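Local coordinates for protein 11S globulin subunit beta (Cucurbita maxima, PDB 2E9Q) that stores nitrogen and carbon in the pumpkin seed as a hexameric 11S globulin that serves as a nutrient reservoir for the seedling, at residues Asn300-Arg305 and Gln443-Val448; Arg326-Ser331 and Gly393-Ala398; Met334-Tyr339 and Arg447-Gly452; Arg351-Val356 and Arg388-Gly393; Ser415-Leu420 and Gln437-Gly442. All coordinates share one frame; numbering follows the deposited sequence.

Interaction 1 (Asn300-Arg305 and Gln443-Val448)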
# COMPACT_ATOMS: atom_id res chain seq x y z
N ASN A 300 -30.18 -19.80 7.60
CA ASN A 300 -31.56 -19.82 7.14
C ASN A 300 -31.99 -21.27 7.19
O ASN A 300 -31.61 -22.07 6.34
CB ASN A 300 -31.69 -19.30 5.72
CG ASN A 300 -33.12 -19.33 5.24
OD1 ASN A 300 -33.83 -20.32 5.46
ND2 ASN A 300 -33.56 -18.26 4.58
N PRO A 301 -32.79 -21.63 8.21
CA PRO A 301 -33.31 -22.98 8.44
C PRO A 301 -33.67 -23.75 7.17
O PRO A 301 -33.35 -24.92 7.04
CB PRO A 301 -34.53 -22.73 9.33
CG PRO A 301 -34.10 -21.55 10.14
CD PRO A 301 -33.44 -20.66 9.11
N ARG A 302 -34.34 -23.08 6.24
CA ARG A 302 -34.76 -23.72 5.00
C ARG A 302 -33.90 -23.38 3.78
O ARG A 302 -34.07 -23.99 2.72
CB ARG A 302 -36.21 -23.34 4.70
CG ARG A 302 -37.23 -23.82 5.73
CD ARG A 302 -38.53 -23.07 5.54
NE ARG A 302 -38.32 -21.63 5.68
CZ ARG A 302 -39.22 -20.70 5.36
NH1 ARG A 302 -38.93 -19.42 5.53
NH2 ARG A 302 -40.40 -21.05 4.88
N GLY A 303 -32.98 -22.42 3.92
CA GLY A 303 -32.15 -22.04 2.79
C GLY A 303 -30.71 -22.52 2.80
O GLY A 303 -30.21 -23.05 1.80
N GLY A 304 -30.03 -22.33 3.93
CA GLY A 304 -28.65 -22.74 4.04
C GLY A 304 -27.91 -21.84 5.00
O GLY A 304 -28.54 -21.15 5.81
N ARG A 305 -26.59 -21.79 4.91
CA ARG A 305 -25.83 -20.97 5.84
C ARG A 305 -24.46 -20.54 5.34
O ARG A 305 -23.90 -21.13 4.41
CB ARG A 305 -25.65 -21.76 7.14
CG ARG A 305 -25.15 -23.17 6.87
CD ARG A 305 -24.95 -23.97 8.13
NE ARG A 305 -24.62 -25.36 7.82
CZ ARG A 305 -25.46 -26.23 7.26
NH1 ARG A 305 -25.06 -27.47 7.02
NH2 ARG A 305 -26.71 -25.87 6.96
N GLN A 443 -39.27 -8.84 -0.06
CA GLN A 443 -38.41 -9.92 0.43
C GLN A 443 -38.18 -9.72 1.93
O GLN A 443 -37.68 -8.67 2.36
CB GLN A 443 -37.06 -9.92 -0.29
CG GLN A 443 -36.17 -11.09 0.10
CD GLN A 443 -36.63 -12.39 -0.53
OE1 GLN A 443 -36.23 -13.47 -0.12
NE2 GLN A 443 -37.48 -12.28 -1.55
N GLN A 444 -38.53 -10.73 2.71
CA GLN A 444 -38.38 -10.66 4.15
C GLN A 444 -37.17 -11.41 4.69
O GLN A 444 -36.72 -11.15 5.81
CB GLN A 444 -39.66 -11.15 4.85
CG GLN A 444 -40.82 -10.17 4.76
CD GLN A 444 -40.53 -8.83 5.42
OE1 GLN A 444 -41.40 -7.96 5.50
NE2 GLN A 444 -39.30 -8.66 5.90
N GLU A 445 -36.64 -12.34 3.90
CA GLU A 445 -35.47 -13.10 4.32
C GLU A 445 -34.19 -12.26 4.26
O GLU A 445 -34.25 -11.05 3.99
CB GLU A 445 -35.34 -14.36 3.48
CG GLU A 445 -36.51 -15.32 3.69
CD GLU A 445 -36.13 -16.76 3.44
OE1 GLU A 445 -36.92 -17.66 3.80
OE2 GLU A 445 -35.04 -17.01 2.88
N MET A 446 -33.04 -12.87 4.52
CA MET A 446 -31.78 -12.11 4.51
C MET A 446 -30.81 -12.45 3.37
O MET A 446 -31.20 -12.45 2.21
CB MET A 446 -31.08 -12.26 5.86
CG MET A 446 -30.20 -11.07 6.21
SD MET A 446 -31.18 -9.58 6.51
CE MET A 446 -31.27 -8.83 4.84
N ARG A 447 -29.56 -12.73 3.71
CA ARG A 447 -28.55 -13.05 2.70
C ARG A 447 -28.90 -14.33 1.95
O ARG A 447 -28.78 -14.40 0.73
CB ARG A 447 -27.16 -13.19 3.33
CG ARG A 447 -26.05 -13.19 2.29
CD ARG A 447 -24.67 -13.43 2.88
NE ARG A 447 -24.39 -12.57 4.02
CZ ARG A 447 -23.16 -12.34 4.49
NH1 ARG A 447 -22.11 -12.90 3.90
NH2 ARG A 447 -22.99 -11.58 5.56
N VAL A 448 -29.31 -15.35 2.70
CA VAL A 448 -29.69 -16.61 2.09
C VAL A 448 -31.20 -16.64 1.94
O VAL A 448 -31.94 -16.33 2.88
CB VAL A 448 -29.23 -17.80 2.93
CG1 VAL A 448 -29.69 -19.10 2.29
CG2 VAL A 448 -27.71 -17.79 3.05

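Interaction 2 (Arg326-Ser331 and Gly393-Ala398)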
# COMPACT_ATOMS: atom_id res chain seq x y z
N ARG A 326 -17.53 -19.66 4.36
CA ARG A 326 -17.84 -21.01 3.93
C ARG A 326 -19.35 -21.07 3.83
O ARG A 326 -20.05 -20.95 4.84
CB ARG A 326 -17.32 -22.03 4.95
CG ARG A 326 -17.21 -23.48 4.44
CD ARG A 326 -18.55 -24.20 4.43
NE ARG A 326 -18.38 -25.63 4.18
CZ ARG A 326 -18.19 -26.17 2.98
NH1 ARG A 326 -18.03 -27.49 2.85
NH2 ARG A 326 -18.19 -25.40 1.89
N GLY A 327 -19.86 -21.24 2.62
CA GLY A 327 -21.29 -21.27 2.42
C GLY A 327 -21.90 -22.62 2.13
O GLY A 327 -21.24 -23.54 1.65
N VAL A 328 -23.18 -22.74 2.46
CA VAL A 328 -23.90 -23.97 2.23
C VAL A 328 -25.30 -23.61 1.79
O VAL A 328 -26.03 -22.94 2.52
CB VAL A 328 -23.97 -24.84 3.51
CG1 VAL A 328 -24.94 -26.00 3.30
CG2 VAL A 328 -22.59 -25.37 3.85
N LEU A 329 -25.66 -24.01 0.58
CA LEU A 329 -26.99 -23.73 0.07
C LEU A 329 -27.74 -25.04 -0.10
O LEU A 329 -27.19 -26.02 -0.61
CB LEU A 329 -26.93 -23.02 -1.29
CG LEU A 329 -26.85 -21.49 -1.30
CD1 LEU A 329 -26.87 -20.98 -2.76
CD2 LEU A 329 -28.04 -20.93 -0.53
N TYR A 330 -28.99 -25.05 0.35
CA TYR A 330 -29.86 -26.22 0.22
C TYR A 330 -30.37 -26.23 -1.21
O TYR A 330 -30.35 -25.20 -1.89
CB TYR A 330 -31.05 -26.12 1.18
CG TYR A 330 -30.70 -26.23 2.65
CD1 TYR A 330 -31.53 -25.69 3.63
CD2 TYR A 330 -29.52 -26.86 3.05
CE1 TYR A 330 -31.19 -25.78 4.98
CE2 TYR A 330 -29.17 -26.95 4.39
CZ TYR A 330 -30.01 -26.41 5.35
OH TYR A 330 -29.66 -26.50 6.68
N SER A 331 -30.85 -27.39 -1.66
CA SER A 331 -31.37 -27.53 -3.01
C SER A 331 -32.25 -26.35 -3.42
O SER A 331 -33.18 -25.97 -2.70
CB SER A 331 -32.18 -28.82 -3.13
OG SER A 331 -31.39 -29.94 -2.75
N GLY A 393 -27.91 -29.15 -4.40
CA GLY A 393 -27.45 -28.13 -3.47
C GLY A 393 -26.09 -27.62 -3.94
O GLY A 393 -25.51 -28.17 -4.88
N PHE A 394 -25.58 -26.57 -3.29
CA PHE A 394 -24.29 -25.99 -3.65
C PHE A 394 -23.56 -25.58 -2.37
O PHE A 394 -24.14 -24.98 -1.48
CB PHE A 394 -24.50 -24.77 -4.55
CG PHE A 394 -23.23 -24.14 -5.04
CD1 PHE A 394 -22.91 -22.83 -4.67
CD2 PHE A 394 -22.40 -24.81 -5.91
CE1 PHE A 394 -21.77 -22.21 -5.18
CE2 PHE A 394 -21.25 -24.20 -6.42
CZ PHE A 394 -20.94 -22.90 -6.06
N GLU A 395 -22.27 -25.91 -2.32
CA GLU A 395 -21.43 -25.66 -1.16
C GLU A 395 -20.05 -25.13 -1.55
O GLU A 395 -19.45 -25.60 -2.53
CB GLU A 395 -21.30 -26.94 -0.32
CG GLU A 395 -22.51 -27.18 0.56
CD GLU A 395 -22.61 -28.60 1.08
OE1 GLU A 395 -21.61 -29.12 1.61
OE2 GLU A 395 -23.70 -29.19 0.97
N TRP A 396 -19.54 -24.16 -0.80
CA TRP A 396 -18.26 -23.56 -1.16
C TRP A 396 -17.48 -22.87 -0.04
O TRP A 396 -17.97 -22.65 1.07
CB TRP A 396 -18.49 -22.52 -2.25
CG TRP A 396 -19.10 -21.27 -1.70
CD1 TRP A 396 -18.44 -20.15 -1.28
CD2 TRP A 396 -20.49 -21.04 -1.42
NE1 TRP A 396 -19.32 -19.24 -0.75
CE2 TRP A 396 -20.59 -19.76 -0.82
CE3 TRP A 396 -21.65 -21.79 -1.60
CZ2 TRP A 396 -21.80 -19.22 -0.41
CZ3 TRP A 396 -22.87 -21.26 -1.19
CH2 TRP A 396 -22.93 -19.98 -0.60
N ILE A 397 -16.26 -22.49 -0.40
CA ILE A 397 -15.38 -21.73 0.47
C ILE A 397 -14.93 -20.54 -0.39
O ILE A 397 -14.37 -20.71 -1.48
CB ILE A 397 -14.14 -22.54 0.93
CG1 ILE A 397 -13.30 -21.68 1.86
CG2 ILE A 397 -13.32 -22.99 -0.25
CD1 ILE A 397 -14.03 -21.24 3.10
N ALA A 398 -15.22 -19.34 0.10
CA ALA A 398 -14.87 -18.11 -0.60
C ALA A 398 -13.79 -17.31 0.11
O ALA A 398 -14.02 -16.77 1.18
CB ALA A 398 -16.12 -17.26 -0.77

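Interaction 3 (Met334-Tyr339 and Arg447-Gly452)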
# COMPACT_ATOMS: atom_id res chain seq x y z
N MET A 334 -31.10 -19.87 -2.91
CA MET A 334 -30.45 -18.75 -3.61
C MET A 334 -29.83 -17.74 -2.64
O MET A 334 -30.43 -17.42 -1.61
CB MET A 334 -31.50 -18.07 -4.48
CG MET A 334 -30.97 -17.09 -5.50
SD MET A 334 -32.33 -16.49 -6.51
CE MET A 334 -32.51 -14.81 -5.88
N VAL A 335 -28.64 -17.25 -2.98
CA VAL A 335 -28.00 -16.22 -2.17
C VAL A 335 -28.47 -14.92 -2.81
O VAL A 335 -28.37 -14.75 -4.02
CB VAL A 335 -26.45 -16.29 -2.22
CG1 VAL A 335 -25.86 -15.05 -1.58
CG2 VAL A 335 -25.96 -17.52 -1.48
N ALA A 336 -29.02 -14.02 -2.01
CA ALA A 336 -29.54 -12.75 -2.51
C ALA A 336 -28.49 -11.92 -3.24
O ALA A 336 -27.30 -12.03 -2.96
CB ALA A 336 -30.12 -11.94 -1.36
N PRO A 337 -28.93 -11.09 -4.21
CA PRO A 337 -27.99 -10.25 -4.96
C PRO A 337 -27.24 -9.37 -3.97
O PRO A 337 -27.82 -8.79 -3.06
CB PRO A 337 -28.90 -9.43 -5.89
CG PRO A 337 -30.26 -9.51 -5.23
CD PRO A 337 -30.30 -10.92 -4.73
N HIS A 338 -25.93 -9.30 -4.15
CA HIS A 338 -25.11 -8.51 -3.25
C HIS A 338 -23.74 -8.30 -3.89
O HIS A 338 -23.41 -8.89 -4.91
CB HIS A 338 -24.89 -9.30 -1.96
CG HIS A 338 -24.07 -10.53 -2.17
ND1 HIS A 338 -24.62 -11.71 -2.63
CD2 HIS A 338 -22.74 -10.74 -2.07
CE1 HIS A 338 -23.65 -12.59 -2.81
NE2 HIS A 338 -22.51 -12.04 -2.48
N TYR A 339 -22.94 -7.46 -3.26
CA TYR A 339 -21.60 -7.22 -3.73
C TYR A 339 -20.73 -6.96 -2.51
O TYR A 339 -21.24 -6.58 -1.45
CB TYR A 339 -21.57 -6.01 -4.68
CG TYR A 339 -21.92 -4.71 -4.02
CD1 TYR A 339 -23.25 -4.30 -3.88
CD2 TYR A 339 -20.92 -3.86 -3.57
CE1 TYR A 339 -23.56 -3.08 -3.31
CE2 TYR A 339 -21.22 -2.66 -3.00
CZ TYR A 339 -22.53 -2.26 -2.87
OH TYR A 339 -22.77 -1.02 -2.31
N ARG A 447 -29.56 -12.73 3.71
CA ARG A 447 -28.55 -13.05 2.70
C ARG A 447 -28.90 -14.33 1.95
O ARG A 447 -28.78 -14.40 0.73
CB ARG A 447 -27.16 -13.19 3.33
CG ARG A 447 -26.05 -13.19 2.29
CD ARG A 447 -24.67 -13.43 2.88
NE ARG A 447 -24.39 -12.57 4.02
CZ ARG A 447 -23.16 -12.34 4.49
NH1 ARG A 447 -22.11 -12.90 3.90
NH2 ARG A 447 -22.99 -11.58 5.56
N VAL A 448 -29.31 -15.35 2.70
CA VAL A 448 -29.69 -16.61 2.09
C VAL A 448 -31.20 -16.64 1.94
O VAL A 448 -31.94 -16.33 2.88
CB VAL A 448 -29.23 -17.80 2.93
CG1 VAL A 448 -29.69 -19.10 2.29
CG2 VAL A 448 -27.71 -17.79 3.05
N LEU A 449 -31.66 -17.00 0.75
CA LEU A 449 -33.08 -17.08 0.45
C LEU A 449 -33.55 -18.52 0.35
O LEU A 449 -32.98 -19.32 -0.39
CB LEU A 449 -33.37 -16.36 -0.86
CG LEU A 449 -33.53 -14.84 -0.81
CD1 LEU A 449 -32.41 -14.22 -0.03
CD2 LEU A 449 -33.57 -14.31 -2.22
N SER A 450 -34.59 -18.84 1.11
CA SER A 450 -35.14 -20.19 1.09
C SER A 450 -35.82 -20.43 -0.25
O SER A 450 -36.39 -19.51 -0.83
CB SER A 450 -36.14 -20.36 2.24
OG SER A 450 -37.08 -19.30 2.26
N PRO A 451 -35.76 -21.67 -0.76
CA PRO A 451 -36.38 -22.01 -2.04
C PRO A 451 -37.75 -21.35 -2.18
O PRO A 451 -38.69 -21.66 -1.44
CB PRO A 451 -36.47 -23.53 -1.99
CG PRO A 451 -35.20 -23.89 -1.28
CD PRO A 451 -35.17 -22.87 -0.14
N GLY A 452 -37.84 -20.41 -3.12
CA GLY A 452 -39.07 -19.69 -3.36
C GLY A 452 -38.95 -18.89 -4.64
O GLY A 452 -39.00 -17.66 -4.63

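Interaction 4 (Arg351-Val356 and Arg388-Gly393)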
# COMPACT_ATOMS: atom_id res chain seq x y z
N ARG A 351 -18.82 -28.64 -3.23
CA ARG A 351 -19.80 -29.67 -3.54
C ARG A 351 -20.99 -29.12 -4.30
O ARG A 351 -21.34 -27.96 -4.16
CB ARG A 351 -20.30 -30.32 -2.25
CG ARG A 351 -20.00 -31.81 -2.15
CD ARG A 351 -20.98 -32.43 -1.18
NE ARG A 351 -22.33 -32.05 -1.57
CZ ARG A 351 -23.23 -31.55 -0.74
NH1 ARG A 351 -24.44 -31.23 -1.19
NH2 ARG A 351 -22.93 -31.38 0.54
N GLY A 352 -21.63 -29.97 -5.10
CA GLY A 352 -22.79 -29.54 -5.84
C GLY A 352 -22.50 -28.63 -7.02
O GLY A 352 -21.40 -28.64 -7.58
N ASN A 353 -23.48 -27.84 -7.39
CA ASN A 353 -23.32 -26.91 -8.50
C ASN A 353 -24.38 -25.85 -8.34
O ASN A 353 -25.32 -26.02 -7.58
CB ASN A 353 -23.46 -27.62 -9.85
CG ASN A 353 -24.88 -28.09 -10.13
OD1 ASN A 353 -25.28 -29.18 -9.72
ND2 ASN A 353 -25.65 -27.25 -10.81
N ALA A 354 -24.22 -24.74 -9.05
CA ALA A 354 -25.18 -23.66 -8.96
C ALA A 354 -25.11 -22.77 -10.18
O ALA A 354 -24.10 -22.76 -10.89
CB ALA A 354 -24.90 -22.85 -7.71
N ARG A 355 -26.17 -22.02 -10.41
CA ARG A 355 -26.18 -21.10 -11.53
C ARG A 355 -25.78 -19.79 -10.88
O ARG A 355 -26.32 -19.42 -9.84
CB ARG A 355 -27.56 -20.94 -12.16
CG ARG A 355 -27.51 -20.03 -13.40
CD ARG A 355 -28.87 -19.67 -13.98
NE ARG A 355 -28.72 -18.85 -15.18
CZ ARG A 355 -29.71 -18.24 -15.81
NH1 ARG A 355 -30.96 -18.35 -15.37
NH2 ARG A 355 -29.46 -17.52 -16.90
N VAL A 356 -24.82 -19.11 -11.49
CA VAL A 356 -24.33 -17.85 -10.96
C VAL A 356 -24.30 -16.75 -12.02
O VAL A 356 -23.88 -16.99 -13.15
CB VAL A 356 -22.90 -18.00 -10.41
CG1 VAL A 356 -22.43 -16.67 -9.83
CG2 VAL A 356 -22.87 -19.09 -9.35
N ARG A 388 -27.61 -19.41 -7.26
CA ARG A 388 -28.77 -20.27 -7.09
C ARG A 388 -28.34 -21.72 -7.16
O ARG A 388 -27.91 -22.21 -8.20
CB ARG A 388 -29.82 -19.97 -8.15
CG ARG A 388 -31.14 -20.70 -7.94
CD ARG A 388 -32.25 -20.01 -8.72
NE ARG A 388 -33.53 -20.68 -8.53
CZ ARG A 388 -34.68 -20.23 -9.04
NH1 ARG A 388 -34.70 -19.12 -9.76
NH2 ARG A 388 -35.80 -20.91 -8.82
N ALA A 389 -28.46 -22.41 -6.02
CA ALA A 389 -28.07 -23.80 -5.92
C ALA A 389 -28.94 -24.68 -6.81
O ALA A 389 -30.11 -24.38 -7.05
CB ALA A 389 -28.17 -24.27 -4.47
N SER A 390 -28.35 -25.76 -7.31
CA SER A 390 -29.08 -26.68 -8.16
C SER A 390 -29.84 -27.64 -7.25
O SER A 390 -30.11 -27.33 -6.08
CB SER A 390 -28.10 -27.48 -9.02
OG SER A 390 -27.26 -28.27 -8.20
N ASP A 391 -30.18 -28.80 -7.79
CA ASP A 391 -30.91 -29.82 -7.03
C ASP A 391 -30.03 -30.49 -6.00
O ASP A 391 -30.49 -30.81 -4.91
CB ASP A 391 -31.46 -30.88 -7.98
CG ASP A 391 -32.50 -30.34 -8.91
OD1 ASP A 391 -32.89 -31.05 -9.86
OD2 ASP A 391 -32.93 -29.19 -8.67
N ARG A 392 -28.77 -30.70 -6.35
CA ARG A 392 -27.84 -31.34 -5.45
C ARG A 392 -27.33 -30.34 -4.41
O ARG A 392 -26.43 -30.64 -3.64
CB ARG A 392 -26.65 -31.89 -6.24
CG ARG A 392 -27.00 -32.32 -7.66
CD ARG A 392 -25.84 -33.04 -8.36
NE ARG A 392 -24.58 -32.29 -8.32
CZ ARG A 392 -23.51 -32.60 -9.06
NH1 ARG A 392 -23.55 -33.64 -9.89
NH2 ARG A 392 -22.40 -31.88 -8.96
N GLY A 393 -27.91 -29.15 -4.40
CA GLY A 393 -27.45 -28.13 -3.47
C GLY A 393 -26.09 -27.62 -3.94
O GLY A 393 -25.51 -28.17 -4.88

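Interaction 5 (Ser415-Leu420 and Gln437-Gly442)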
# COMPACT_ATOMS: atom_id res chain seq x y z
N SER A 415 -31.07 -4.06 3.75
CA SER A 415 -30.54 -3.87 2.42
C SER A 415 -30.53 -2.43 1.95
O SER A 415 -31.06 -1.53 2.61
CB SER A 415 -31.32 -4.73 1.43
OG SER A 415 -32.68 -4.34 1.40
N GLN A 416 -29.93 -2.21 0.79
CA GLN A 416 -29.84 -0.89 0.20
C GLN A 416 -31.25 -0.42 -0.15
O GLN A 416 -31.59 0.74 0.05
CB GLN A 416 -28.97 -0.94 -1.06
CG GLN A 416 -27.82 0.06 -1.07
CD GLN A 416 -26.77 -0.23 -0.00
OE1 GLN A 416 -25.86 0.57 0.21
NE2 GLN A 416 -26.88 -1.38 0.66
N MET A 417 -32.06 -1.33 -0.66
CA MET A 417 -33.42 -1.00 -1.05
C MET A 417 -34.21 -0.54 0.18
O MET A 417 -34.96 0.44 0.11
CB MET A 417 -34.09 -2.20 -1.72
CG MET A 417 -34.75 -1.90 -3.06
SD MET A 417 -33.60 -1.60 -4.45
CE MET A 417 -33.44 0.18 -4.41
N ARG A 418 -34.03 -1.23 1.30
CA ARG A 418 -34.72 -0.91 2.54
C ARG A 418 -34.34 0.47 3.07
O ARG A 418 -35.17 1.19 3.60
CB ARG A 418 -34.40 -1.96 3.61
CG ARG A 418 -34.91 -3.35 3.29
CD ARG A 418 -36.19 -3.66 4.03
NE ARG A 418 -36.68 -5.01 3.78
CZ ARG A 418 -37.67 -5.58 4.46
NH1 ARG A 418 -38.29 -4.92 5.43
NH2 ARG A 418 -38.04 -6.82 4.17
N MET A 419 -33.07 0.83 2.91
CA MET A 419 -32.58 2.12 3.38
C MET A 419 -33.16 3.32 2.62
O MET A 419 -33.25 4.42 3.15
CB MET A 419 -31.06 2.18 3.26
CG MET A 419 -30.30 1.31 4.25
SD MET A 419 -30.14 2.12 5.87
CE MET A 419 -28.59 3.02 5.63
N LEU A 420 -33.56 3.10 1.38
CA LEU A 420 -34.07 4.19 0.56
C LEU A 420 -35.52 4.54 0.79
O LEU A 420 -36.38 3.67 0.82
CB LEU A 420 -33.85 3.87 -0.92
CG LEU A 420 -32.38 3.74 -1.37
CD1 LEU A 420 -32.29 2.91 -2.64
CD2 LEU A 420 -31.80 5.11 -1.55
N GLN A 437 -43.39 0.12 -2.39
CA GLN A 437 -43.55 -0.54 -1.10
C GLN A 437 -43.36 -2.03 -1.29
O GLN A 437 -42.66 -2.67 -0.51
CB GLN A 437 -44.95 -0.27 -0.53
CG GLN A 437 -45.03 -0.48 0.96
CD GLN A 437 -46.43 -0.25 1.49
OE1 GLN A 437 -46.61 0.03 2.68
NE2 GLN A 437 -47.42 -0.39 0.63
N ARG A 438 -44.00 -2.58 -2.32
CA ARG A 438 -43.88 -4.01 -2.61
C ARG A 438 -42.44 -4.35 -2.98
O ARG A 438 -41.96 -5.45 -2.70
CB ARG A 438 -44.84 -4.38 -3.76
CG ARG A 438 -44.60 -5.77 -4.36
CD ARG A 438 -45.93 -6.46 -4.74
NE ARG A 438 -46.70 -5.76 -5.78
CZ ARG A 438 -46.44 -5.82 -7.08
NH1 ARG A 438 -45.43 -6.55 -7.54
NH2 ARG A 438 -47.20 -5.14 -7.94
N LEU A 439 -41.76 -3.40 -3.60
CA LEU A 439 -40.39 -3.61 -4.02
C LEU A 439 -39.44 -3.71 -2.83
O LEU A 439 -38.67 -4.67 -2.72
CB LEU A 439 -39.96 -2.46 -4.94
CG LEU A 439 -38.65 -2.56 -5.73
CD1 LEU A 439 -37.46 -2.43 -4.80
CD2 LEU A 439 -38.62 -3.88 -6.49
N LYS A 440 -39.49 -2.73 -1.93
CA LYS A 440 -38.59 -2.73 -0.77
C LYS A 440 -38.97 -3.59 0.43
O LYS A 440 -38.11 -3.89 1.26
CB LYS A 440 -38.33 -1.30 -0.28
CG LYS A 440 -39.48 -0.64 0.44
CD LYS A 440 -39.12 0.77 0.91
CE LYS A 440 -38.11 0.78 2.05
NZ LYS A 440 -37.94 2.16 2.62
N TYR A 441 -40.23 -3.99 0.54
CA TYR A 441 -40.64 -4.82 1.68
C TYR A 441 -41.10 -6.20 1.26
O TYR A 441 -41.57 -6.99 2.09
CB TYR A 441 -41.75 -4.15 2.48
CG TYR A 441 -41.39 -2.79 3.01
CD1 TYR A 441 -40.31 -2.62 3.87
CD2 TYR A 441 -42.13 -1.66 2.65
CE1 TYR A 441 -39.97 -1.35 4.36
CE2 TYR A 441 -41.79 -0.40 3.13
CZ TYR A 441 -40.72 -0.25 3.98
OH TYR A 441 -40.38 1.00 4.44
N GLY A 442 -40.97 -6.49 -0.03
CA GLY A 442 -41.39 -7.78 -0.56
C GLY A 442 -40.59 -8.95 -0.03
O GLY A 442 -41.16 -9.96 0.38

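Interaction 1 (Asn300-Arg305 and Gln443-Val448)
An Asx turn and a classic beta bulge shape the hairpin at 300-305, and its Asn300 reaches across to Glu445 and Val448 in the loop that follows helix 433-441. On its own side Asn300 OD1 accepts from Arg302 N at 2.9 Å, in the carbonyl plane, and weakly from Gly303 N. From the other branch ND2 gives a hydrogen bond to Val448 O at 3.0 Å, coming from above that carbonyl plane, and a weak, bent one to Glu445 OE2 at 2.6 Å. With CG anti to the backbone N (chi1 180°) the amide thus lies between its own turn and the loop, its plane 52° from the carboxylate. Glu445 OE2 also accepts from Ser450 N. Arg302 NH1 forms a salt bridge with Glu445 OE1, though the position of that oxygen is less certain. Next to the polar groups Val448 CG1 packs 3.6 Å from Gly303 C and equally near Gly304 N; a side chain on Gly303 would run into this methyl. Asn300 and Val448 so join the loop to a hairpin with a classic bulge, Gly303 and Gly304 opposed to the single Asn300, at a sheet edge of the second cupin barrel.

Interaction 2 (Arg326-Ser331 and Gly393-Ala398)
With its CG lying between the backbone N and the carbonyl carbon (chi1 75°), Trp396 swings its indole back across the neighbouring strand and over Gly327. Gly327 CA sits 3.5 Å from the centroid of the six-membered ring, almost on the normal, a CH-pi contact that a side chain on the glycine would prevent. Leu329 CG meets the ring edge, 4.0 Å from Trp396 CZ3. Were Trp396 replaced by an alanine, Gly327 would probably lose its aromatic cover and a gap would open beside Leu329. The backbones are neighbouring antiparallel strands of the second cupin barrel, the N-to-C directions of segments 326-329 and 393-398 being 170° apart; Gly327 with Trp396 and Leu329 with Phe394 are the hydrogen-bonded pairs here, Leu329 N to Phe394 O being 2.7 Å. On the other face, Arg326 bends at chi2 so that NH2 gives a weak bond to Trp396 O at 2.9 Å, in addition to its bond to Thr350. Glu395 lies alongside Val328, its CG 3.8 Å from Val328 CG2, while its carboxylate pairs with Arg351.

Interaction 3 (Met334-Tyr339 and Arg447-Gly452)
Met334 and Leu449 form an antiparallel hydrogen-bonded pair, with Leu449 N to Met334 O at 2.7 Å and Met334 N to Leu449 O at 3.2 Å, and Ala336 N to Arg447 O at 2.8 Å continues the pairing. On one face the Met334 and Leu449 side chains run alongside each other in the same direction. Leu449 CG is anti to the carbonyl carbon (chi1 -82°), and its methyls divide between two partners: CD2 meets Met334 CE at 3.8 Å, and CD1 presses on Ala336 CB at 3.5 Å. A glycine at Leu449 would probably leave the Met334 methyl and Ala336 CB without their apolar neighbour, where Ala221 of a second subunit also packs. Val335 and Val448 share the opposite face, both touching Leu329. His338 ND1 donates to Ala336 O at 2.7 Å, nearly straight, while Arg447, assigned to a magnesium site, pairs with Glu325. Here a short C-terminal strand, 448-449, pairs antiparallel with strand 334-340 of the second cupin barrel, and the second subunit packs against both.

Interaction 4 (Arg351-Val356 and Arg388-Gly393)
Arg355 and Arg388 form the hydrogen-bonded pair of this contact, Arg355 N to Arg388 O at 2.8 Å and Arg388 N to Arg355 O at 2.9 Å. Farther on, Ser390 N bonds Asn353 O and Asn353 N bonds Gly393 O. Side-chain polar contacts gather at Ser390: its OG lies 2.7 Å from Asn353 OD1 and 3.0 Å from Asn353 O. Asn353 chi1 of 69° brings its amide beside Ser390, OD1 nearest the hydroxyl, while ND2 binds Glu370. Arg351 NH1 donates to Arg392 O at 3.2 Å, in the guanidinium plane, and its NH2 forms a salt bridge with Glu395. Antiparallel strand segments 353-356 and 388-390 of the second cupin barrel run 145° apart; the chain turns a corner at 351-352, before one, and at 391-392, after the other. Carbon-to-oxygen contacts come next: Gly352 CA makes a CA-H...O contact with Gly393 O, where a side chain on Gly352 would clash, and Ala354 CB abuts Arg388 O. Two arginines find acid partners outside the segments: Arg355 Asp368, and Arg388 Glu220 of a second subunit.

Interaction 5 (Ser415-Leu420 and Gln437-Gly442)
Lys440 points toward helix 416-419, its ammonium gripping two carbonyls near that helix's C-terminal end: Lys440 NZ donates to Leu420 O at 2.8 Å and to Arg418 O at 3.1 Å, in each case from above the carbonyl plane. Lys440 CG lies between the backbone N and carbonyl carbon (chi1 73°), and a bend at chi3 turns NZ onto both oxygens. Asp123 of a second subunit pairs with this nitrogen, which would be expected to balance the buried ammonium, and also bonds Tyr441 OH. The Arg418 guanidinium comes to the edge of the Tyr441 ring, the two planes 80° apart, with Arg418 NH1 3.4 Å from Tyr441 CD1; Tyr441 CA sits over the guanidinium face. Arg418 NH2 bonds Gln443 O. At the apolar end Met417 CG touches Leu439 CD1, at a distance left uncertain by alternate conformers of both side chains. Helices 416-419 and 433-441 belong to the helical extension of the second cupin module, which in 11S globulins packs against the neighbouring subunit.

Overall arrangement
Interactions 2 and 4 meet at Gly393, where strand 384-390 gives way to strand 393-400: the first is largely buried and packs an aromatic over glycine, the second is partly exposed and rich in arginine. Interactions 1 and 3 share Arg447 and Val448, so one C-terminal segment is held both by amide and carboxylate groups and by strand pairing with apolar side chains. Interaction 1 also joins interaction 2 through backbone hydrogen bonds from Tyr330 N to Gly303 O and from Val328 N to Arg305 O. Interaction 5, about 26 Å from interaction 2 between centres, is helical rather than sheet-like. It shares with interactions 3 and 4 a contact to the second subunit, and Arg418 ties it to Gln443.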